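Local atomic coordinates of biliverdin reductase (Synechocystis sp., PDB entry 5B3T), a protein that reduces biliverdin, a tetrapyrrole of the heme-degrading pathway, with NAD(P)H as the reductant. Residues Phe196-Gln201 against Gln227-Leu232; Thr223-Phe228 against Glu235-Lys240; Asp35-Leu40 against Val294-Thr299. One frame throughout, in Å; residues are numbered along the deposited sequence.

How the interactions relate
Interactions 1 and 2, centres 14 Å apart, are neighbours in the mixed sheet of the C-terminal alpha/beta domain. Both use strand 217-228, which pairs with strand 199-210 in interaction 1 and with strand 233-241 in interaction 2. They share Gln227 and Phe228. The three strands follow one another along the chain as two consecutive hairpins. Interaction 3 is remote, centre to centre 39 Å from interaction 1 and 38 Å from interaction 2. It joins residues 35-40 of the NAD-binding Rossmann domain to residues 294-299 of helix 283-300, 254 residues on at the closest ends. Interactions 1 and 2 lie inside that loop of chain. Interaction 3 thus ties the two domain regions together.

Interaction 1: Phe196-Gln201 against Gln227-Leu232; sequences FGTVQQ and QFNNGL
Gln227 O accepts two backbone bonds from the facing strand. Gln200 N approaches Gln227 O to 2.6 Å and Gln201 N approaches it to 3.1 Å, both in the carbonyl plane. Two consecutive residues facing one make a classic beta bulge, which shifts the antiparallel register by one. Gln227 N returns a nearly straight bond to Gln201 O.

On the other side of the bulge, Val199 and Phe228 form a non-hydrogen-bonded pair. Their side chains set out in diverging directions, yet Val199 CG2 lies over one face of the Phe228 ring, 4.1 Å from its centroid. Leu232 CD2 lies over the opposite face, near the rim. That same methyl makes a CH-pi contact with the Phe196 ring, 3.6 Å from its centroid. Phe196 turns its edge to the face of Phe228 in a T-shaped pair, the planes at 76°. Phe228 CG is anti to its own carbonyl carbon (chi1 -70°), which carries the ring in among these groups. Replacing Phe228 by an alanine is likely to open a gap between Val199 and Leu232 and take from the edge of Phe196 the ring face it meets here.

The strand ends in a type I turn from Phe228 to Gly231. Asn229 N binds Thr198 O at 2.9 Å, and Asn229 ND2 makes a weak bond to Thr198 OG1. Gly197 follows a helix with positive phi, which favours glycine. A water bridges Phe196 O and Leu232 N, 2.9 Å from each.

The contact sits at the open end of the hairpin, where strand 199-210 begins and strand 217-228 ends. Asn230 ND2 bonds to Leu195 O. Tyr313 and Val317 of helix 309-325 pack on Thr198 and Val199, and Val153 of strand 153-163 touches Phe196 and Leu232.

Interaction 2: Thr223-Phe228 against Glu235-Lys240; sequences TAYLQF and EVIYGK
Ala224 and Val236 are joined by two backbone bonds. Ala224 N donates to Val236 O at 2.8 Å, and Val236 N donates to Ala224 O at 2.8 Å. They form a hydrogen-bonded antiparallel pair in the beta hairpin of strands 217-228 and 233-241. This hairpin belongs to the mixed sheet of the C-terminal domain found in the Gfo/Idh/MocA family. The segments run at 167° to each other, close to fully antiparallel. Thr223 with Ile237 and Tyr225 with Glu235 are the non-hydrogen-bonded pairs that flank the bonded one. Beside the bonds, Thr223 CA makes a CA-H...O contact with Val236 O, which thus meets two groups of the opposite strand.

One face of the sheet carries Ala224 and Val236. Val236 CB lies beside Ala224 CB at 4.3 Å, a loose contact of small groups. Val236 CG2 also meets Leu226 CD1 at 4.1 Å. Leu182, Ala185 and Ile189 pack on Val236, and Ile189 also touches Leu226. This face is therefore covered by helix 183-189 and the loop before it.

The other face carries Thr223, Tyr225, Glu235 and Ile237. Glu235 runs across Tyr225, and its CG meets the ring at its edge, 3.7 Å from Tyr225 CD1. The carboxylate plane is turned 83° from the ring. Its oxygens are used beyond the hairpin, OE1 in a salt bridge to Arg157 and OE2 in a hydrogen bond to Tyr155 OH.

Thr223 and Ile237 lie side by side and point the same way. Thr223 CG2 is anti to its carbonyl carbon, with OG1 turned away to Gln205 (chi1 55°). The methyl is thus left to the isoleucine. The bend of Ile237 at its second torsion brings its end methyl over, and Ile237 CD1 stops 3.7 Å from Thr223 CG2.

Interaction 3: Asp35-Leu40 against Val294-Thr299; sequences DRRSQL and VLDYLT
Arg37 holds two aspartates at once in the plane of its guanidinium, Asp35 of its own turn and Asp296 of helix 283-300. This salt-bridge network joins the Rossmann fold, at the entry to its border strand 38-44, to a helix of the C-terminal family region. Asp35 is gripped side-on. Arg37 NE binds Asp35 OD1 at 2.9 Å, and Arg37 NH2 binds Asp35 OD2 at 2.8 Å. Asp35 OD1 also accepts from Arg37 N on its anti lone pair, which makes an Asx turn. Two bonds on one oxygen hold the carboxylate, and the double grip fixes the rotation of the guanidinium.

Across the contact, Arg37 NH1 reaches Asp296 OD1 at 2.9 Å, coming from above the carboxylate plane. The two flat groups stand 89° apart. Asp296 has a second charged partner, Lys302, at OD2.

Leu295 fills the space beneath. Its CB lies under the centre of one guanidinium face, 3.7 Å from Arg37 CZ. Its CD1 touches Asp35 CG at 3.5 Å, and its CD2 packs on Ser38 CB. A water accepts from Arg37 NH1 and donates to Thr299 OG1, which in turn donates to Leu295 O at 2.7 Å.

Interaction 1: Phe196-Gln201 against Gln227-Leu232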
# COMPACT_ATOMS: atom_id res chain seq x y z
N PHE A 196 11.19 -8.94 13.73
CA PHE A 196 10.64 -8.31 14.92
C PHE A 196 9.66 -9.20 15.67
O PHE A 196 9.32 -8.88 16.82
CB PHE A 196 9.93 -7.00 14.54
CG PHE A 196 10.83 -5.98 13.90
CD1 PHE A 196 12.21 -6.08 14.01
CD2 PHE A 196 10.30 -4.93 13.18
CE1 PHE A 196 13.04 -5.14 13.42
CE2 PHE A 196 11.12 -3.98 12.59
CZ PHE A 196 12.50 -4.09 12.71
N GLY A 197 9.22 -10.30 15.07
CA GLY A 197 8.12 -11.05 15.62
C GLY A 197 6.81 -10.34 15.33
O GLY A 197 6.74 -9.38 14.56
N THR A 198 5.75 -10.82 15.98
CA THR A 198 4.44 -10.21 15.79
C THR A 198 4.22 -9.10 16.81
O THR A 198 4.90 -9.01 17.83
CB THR A 198 3.34 -11.27 15.88
OG1 THR A 198 3.45 -11.96 17.14
CG2 THR A 198 3.46 -12.28 14.75
N VAL A 199 3.25 -8.23 16.50
CA VAL A 199 2.84 -7.20 17.45
C VAL A 199 2.19 -7.87 18.65
O VAL A 199 1.30 -8.72 18.51
CB VAL A 199 1.87 -6.21 16.78
CG1 VAL A 199 1.32 -5.26 17.81
CG2 VAL A 199 2.56 -5.45 15.66
N GLN A 200 2.61 -7.47 19.85
CA GLN A 200 2.06 -8.05 21.08
C GLN A 200 1.17 -7.09 21.89
O GLN A 200 0.28 -7.53 22.62
CB GLN A 200 3.18 -8.59 21.97
CG GLN A 200 2.71 -9.56 23.04
CD GLN A 200 2.24 -10.88 22.47
OE1 GLN A 200 2.81 -11.94 22.77
NE2 GLN A 200 1.21 -10.84 21.64
N GLN A 201 1.39 -5.81 21.77
CA GLN A 201 0.62 -4.82 22.51
C GLN A 201 0.46 -3.57 21.66
O GLN A 201 1.33 -3.25 20.93
CB GLN A 201 1.32 -4.50 23.84
CG GLN A 201 0.53 -3.61 24.77
CD GLN A 201 0.86 -3.81 26.22
OE1 GLN A 201 0.84 -4.90 26.71
NE2 GLN A 201 1.21 -2.75 26.91
N GLN A 227 4.22 -2.61 20.75
CA GLN A 227 5.22 -3.46 21.38
C GLN A 227 5.24 -4.80 20.66
O GLN A 227 4.20 -5.48 20.56
CB GLN A 227 4.95 -3.64 22.87
CG GLN A 227 5.01 -2.33 23.63
CD GLN A 227 4.84 -2.51 25.13
OE1 GLN A 227 4.10 -1.77 25.77
NE2 GLN A 227 5.54 -3.49 25.69
N PHE A 228 6.40 -5.17 20.13
CA PHE A 228 6.57 -6.43 19.42
C PHE A 228 7.06 -7.51 20.36
O PHE A 228 7.51 -7.25 21.48
CB PHE A 228 7.56 -6.27 18.26
CG PHE A 228 7.04 -5.43 17.13
CD1 PHE A 228 6.92 -4.06 17.27
CD2 PHE A 228 6.68 -6.02 15.93
CE1 PHE A 228 6.45 -3.28 16.23
CE2 PHE A 228 6.21 -5.25 14.88
CZ PHE A 228 6.09 -3.88 15.03
N ASN A 229 6.97 -8.75 19.88
CA ASN A 229 7.23 -9.89 20.75
C ASN A 229 8.71 -10.04 21.08
O ASN A 229 9.05 -10.48 22.18
CB ASN A 229 6.71 -11.17 20.11
CG ASN A 229 5.32 -11.48 20.55
OD1 ASN A 229 5.06 -11.50 21.75
ND2 ASN A 229 4.42 -11.72 19.61
N ASN A 230 9.58 -9.68 20.14
CA ASN A 230 11.01 -9.75 20.38
C ASN A 230 11.56 -8.48 21.03
O ASN A 230 12.78 -8.28 21.04
CB ASN A 230 11.74 -10.07 19.07
CG ASN A 230 11.21 -11.33 18.41
OD1 ASN A 230 10.45 -12.09 19.02
ND2 ASN A 230 11.60 -11.56 17.17
N GLY A 231 10.69 -7.63 21.56
CA GLY A 231 11.08 -6.52 22.41
C GLY A 231 10.95 -5.15 21.79
O GLY A 231 11.03 -4.15 22.52
N LEU A 232 10.77 -5.06 20.47
CA LEU A 232 10.79 -3.76 19.80
C LEU A 232 9.62 -2.89 20.25
O LEU A 232 8.47 -3.34 20.30
CB LEU A 232 10.74 -3.95 18.29
CG LEU A 232 10.54 -2.67 17.47
CD1 LEU A 232 11.70 -1.70 17.67
CD2 LEU A 232 10.37 -2.99 16.00
O HOH W 1 10.95 -7.08 18.33

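Interaction 2: Thr223-Phe228 against Glu235-Lys240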
# COMPACT_ATOMS: atom_id res chain seq x y z
N THR A 223 -1.86 8.28 16.05
CA THR A 223 -0.64 7.80 16.68
C THR A 223 -0.86 6.38 17.17
O THR A 223 -1.88 6.10 17.80
CB THR A 223 -0.24 8.71 17.85
OG1 THR A 223 -1.34 8.81 18.77
CG2 THR A 223 0.12 10.09 17.36
N ALA A 224 0.09 5.50 16.88
CA ALA A 224 0.04 4.12 17.35
C ALA A 224 1.38 3.77 17.97
O ALA A 224 2.43 4.00 17.36
CB ALA A 224 -0.28 3.15 16.21
N TYR A 225 1.34 3.24 19.19
CA TYR A 225 2.54 2.84 19.92
C TYR A 225 2.49 1.33 20.10
O TYR A 225 1.59 0.80 20.77
CB TYR A 225 2.64 3.58 21.25
CG TYR A 225 2.57 5.08 21.06
CD1 TYR A 225 3.63 5.77 20.47
CD2 TYR A 225 1.45 5.80 21.43
CE1 TYR A 225 3.57 7.14 20.28
CE2 TYR A 225 1.38 7.17 21.25
CZ TYR A 225 2.45 7.84 20.67
OH TYR A 225 2.39 9.20 20.48
N LEU A 226 3.46 0.63 19.50
CA LEU A 226 3.41 -0.82 19.35
C LEU A 226 4.53 -1.47 20.15
O LEU A 226 5.65 -0.95 20.20
CB LEU A 226 3.55 -1.22 17.88
CG LEU A 226 2.63 -0.56 16.85
CD1 LEU A 226 2.98 -1.04 15.46
CD2 LEU A 226 1.17 -0.84 17.16
N GLN A 227 4.22 -2.61 20.75
CA GLN A 227 5.22 -3.46 21.38
C GLN A 227 5.24 -4.80 20.66
O GLN A 227 4.20 -5.48 20.56
CB GLN A 227 4.95 -3.64 22.87
CG GLN A 227 5.01 -2.33 23.63
CD GLN A 227 4.84 -2.51 25.13
OE1 GLN A 227 4.10 -1.77 25.77
NE2 GLN A 227 5.54 -3.49 25.69
N PHE A 228 6.40 -5.17 20.13
CA PHE A 228 6.57 -6.43 19.42
C PHE A 228 7.06 -7.51 20.36
O PHE A 228 7.51 -7.25 21.48
CB PHE A 228 7.56 -6.27 18.26
CG PHE A 228 7.04 -5.43 17.13
CD1 PHE A 228 6.92 -4.06 17.27
CD2 PHE A 228 6.68 -6.02 15.93
CE1 PHE A 228 6.45 -3.28 16.23
CE2 PHE A 228 6.21 -5.25 14.88
CZ PHE A 228 6.09 -3.88 15.03
N GLU A 235 6.95 3.49 17.33
CA GLU A 235 6.01 4.59 17.26
C GLU A 235 5.65 4.82 15.80
O GLU A 235 6.54 4.91 14.95
CB GLU A 235 6.62 5.86 17.87
CG GLU A 235 7.14 5.67 19.29
CD GLU A 235 7.99 6.84 19.75
OE1 GLU A 235 8.38 7.67 18.90
OE2 GLU A 235 8.27 6.93 20.96
N VAL A 236 4.35 4.89 15.51
CA VAL A 236 3.85 5.05 14.15
C VAL A 236 2.92 6.25 14.14
O VAL A 236 1.86 6.22 14.78
CB VAL A 236 3.14 3.79 13.64
CG1 VAL A 236 2.69 3.98 12.21
CG2 VAL A 236 4.04 2.57 13.76
N ILE A 237 3.30 7.29 13.40
CA ILE A 237 2.63 8.59 13.44
C ILE A 237 2.16 8.94 12.04
O ILE A 237 2.93 8.85 11.08
CB ILE A 237 3.56 9.69 13.99
CG1 ILE A 237 4.32 9.19 15.22
CG2 ILE A 237 2.77 10.95 14.30
CD1 ILE A 237 3.43 8.86 16.40
N TYR A 238 0.90 9.35 11.92
CA TYR A 238 0.34 9.80 10.65
C TYR A 238 -0.46 11.07 10.88
O TYR A 238 -1.48 11.04 11.58
CB TYR A 238 -0.54 8.73 10.00
CG TYR A 238 -1.09 9.12 8.64
CD1 TYR A 238 -2.29 9.81 8.52
CD2 TYR A 238 -0.39 8.81 7.48
CE1 TYR A 238 -2.78 10.17 7.28
CE2 TYR A 238 -0.88 9.16 6.23
CZ TYR A 238 -2.07 9.84 6.14
OH TYR A 238 -2.56 10.20 4.90
N GLY A 239 0.00 12.17 10.30
CA GLY A 239 -0.72 13.43 10.38
C GLY A 239 -0.74 14.17 9.06
O GLY A 239 0.25 14.16 8.32
N LYS A 240 -1.86 14.82 8.75
CA LYS A 240 -1.95 15.66 7.57
C LYS A 240 -3.07 16.66 7.77
O LYS A 240 -3.99 16.43 8.56
CB LYS A 240 -2.17 14.83 6.29
CG LYS A 240 -3.55 14.20 6.17
CD LYS A 240 -3.67 13.42 4.87
CE LYS A 240 -4.95 12.62 4.81
NZ LYS A 240 -4.95 11.68 3.65

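Interaction 3: Asp35-Leu40 against Val294-Thr299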
# COMPACT_ATOMS: atom_id res chain seq x y z
N ASP A 35 5.72 -4.99 -21.89
CA ASP A 35 5.92 -6.44 -21.92
C ASP A 35 5.05 -7.05 -23.02
O ASP A 35 3.86 -6.73 -23.13
CB ASP A 35 5.57 -7.05 -20.57
CG ASP A 35 6.24 -8.40 -20.36
OD1 ASP A 35 5.85 -9.38 -21.04
OD2 ASP A 35 7.15 -8.49 -19.50
N ARG A 36 5.65 -7.93 -23.82
CA ARG A 36 4.91 -8.54 -24.91
C ARG A 36 3.93 -9.60 -24.44
O ARG A 36 3.06 -10.01 -25.22
CB ARG A 36 5.86 -9.16 -25.92
CG ARG A 36 6.35 -10.53 -25.51
CD ARG A 36 7.14 -11.15 -26.64
NE ARG A 36 6.70 -12.51 -26.96
CZ ARG A 36 6.97 -13.58 -26.23
NH1 ARG A 36 7.68 -13.46 -25.11
NH2 ARG A 36 6.54 -14.77 -26.61
N ARG A 37 4.06 -10.07 -23.20
CA ARG A 37 3.13 -11.07 -22.68
C ARG A 37 1.80 -10.48 -22.25
O ARG A 37 0.90 -11.24 -21.89
CB ARG A 37 3.77 -11.80 -21.49
CG ARG A 37 5.02 -12.60 -21.84
CD ARG A 37 5.75 -13.05 -20.58
NE ARG A 37 6.38 -11.93 -19.88
CZ ARG A 37 6.97 -12.02 -18.69
NH1 ARG A 37 7.00 -13.19 -18.05
NH2 ARG A 37 7.52 -10.95 -18.14
N SER A 38 1.64 -9.16 -22.29
CA SER A 38 0.44 -8.52 -21.76
C SER A 38 -0.00 -7.40 -22.69
O SER A 38 0.75 -6.92 -23.54
CB SER A 38 0.68 -7.99 -20.34
OG SER A 38 1.84 -7.18 -20.28
N GLN A 39 -1.25 -6.98 -22.49
CA GLN A 39 -1.89 -5.94 -23.30
C GLN A 39 -2.84 -5.15 -22.42
O GLN A 39 -3.72 -5.74 -21.78
CB GLN A 39 -2.64 -6.57 -24.48
CG GLN A 39 -3.37 -5.58 -25.36
CD GLN A 39 -2.44 -4.75 -26.22
OE1 GLN A 39 -1.38 -5.23 -26.64
NE2 GLN A 39 -2.82 -3.51 -26.50
N LEU A 40 -2.67 -3.83 -22.38
CA LEU A 40 -3.56 -2.96 -21.63
C LEU A 40 -4.80 -2.68 -22.47
O LEU A 40 -4.70 -2.13 -23.57
CB LEU A 40 -2.84 -1.67 -21.25
CG LEU A 40 -3.63 -0.55 -20.57
CD1 LEU A 40 -4.32 -1.04 -19.31
CD2 LEU A 40 -2.72 0.64 -20.26
N VAL A 294 4.33 -11.46 -11.82
CA VAL A 294 2.92 -11.79 -12.02
C VAL A 294 2.71 -12.36 -13.41
O VAL A 294 2.02 -13.38 -13.59
CB VAL A 294 2.05 -10.54 -11.78
CG1 VAL A 294 0.65 -10.76 -12.33
CG2 VAL A 294 1.99 -10.22 -10.29
N LEU A 295 3.29 -11.73 -14.43
CA LEU A 295 3.21 -12.27 -15.78
C LEU A 295 3.80 -13.67 -15.86
O LEU A 295 3.25 -14.55 -16.52
CB LEU A 295 3.92 -11.32 -16.76
CG LEU A 295 3.15 -10.01 -16.96
CD1 LEU A 295 3.91 -9.05 -17.85
CD2 LEU A 295 1.77 -10.30 -17.54
N ASP A 296 4.92 -13.89 -15.16
CA ASP A 296 5.52 -15.22 -15.11
C ASP A 296 4.53 -16.24 -14.57
O ASP A 296 4.32 -17.30 -15.17
CB ASP A 296 6.78 -15.19 -14.24
CG ASP A 296 8.07 -15.28 -15.06
OD1 ASP A 296 8.42 -14.31 -15.76
OD2 ASP A 296 8.75 -16.33 -14.97
N TYR A 297 3.90 -15.93 -13.44
CA TYR A 297 2.94 -16.86 -12.84
C TYR A 297 1.80 -17.16 -13.79
O TYR A 297 1.41 -18.32 -13.96
CB TYR A 297 2.40 -16.30 -11.52
CG TYR A 297 1.28 -17.15 -10.97
CD1 TYR A 297 1.54 -18.39 -10.40
CD2 TYR A 297 -0.04 -16.73 -11.06
CE1 TYR A 297 0.53 -19.17 -9.91
CE2 TYR A 297 -1.06 -17.51 -10.58
CZ TYR A 297 -0.77 -18.73 -10.00
OH TYR A 297 -1.79 -19.51 -9.52
N LEU A 298 1.24 -16.13 -14.43
CA LEU A 298 0.06 -16.33 -15.27
C LEU A 298 0.37 -17.11 -16.55
O LEU A 298 -0.50 -17.82 -17.06
CB LEU A 298 -0.58 -14.98 -15.61
CG LEU A 298 -1.10 -14.20 -14.41
CD1 LEU A 298 -1.62 -12.83 -14.82
CD2 LEU A 298 -2.19 -14.99 -13.68
N THR A 299 1.59 -16.99 -17.07
CA THR A 299 1.93 -17.62 -18.34
C THR A 299 2.66 -18.95 -18.20
O THR A 299 2.53 -19.81 -19.08
CB THR A 299 2.79 -16.67 -19.20
OG1 THR A 299 3.97 -16.31 -18.48
CG2 THR A 299 2.00 -15.42 -19.56
O HOH W 2 6.62 -16.05 -18.96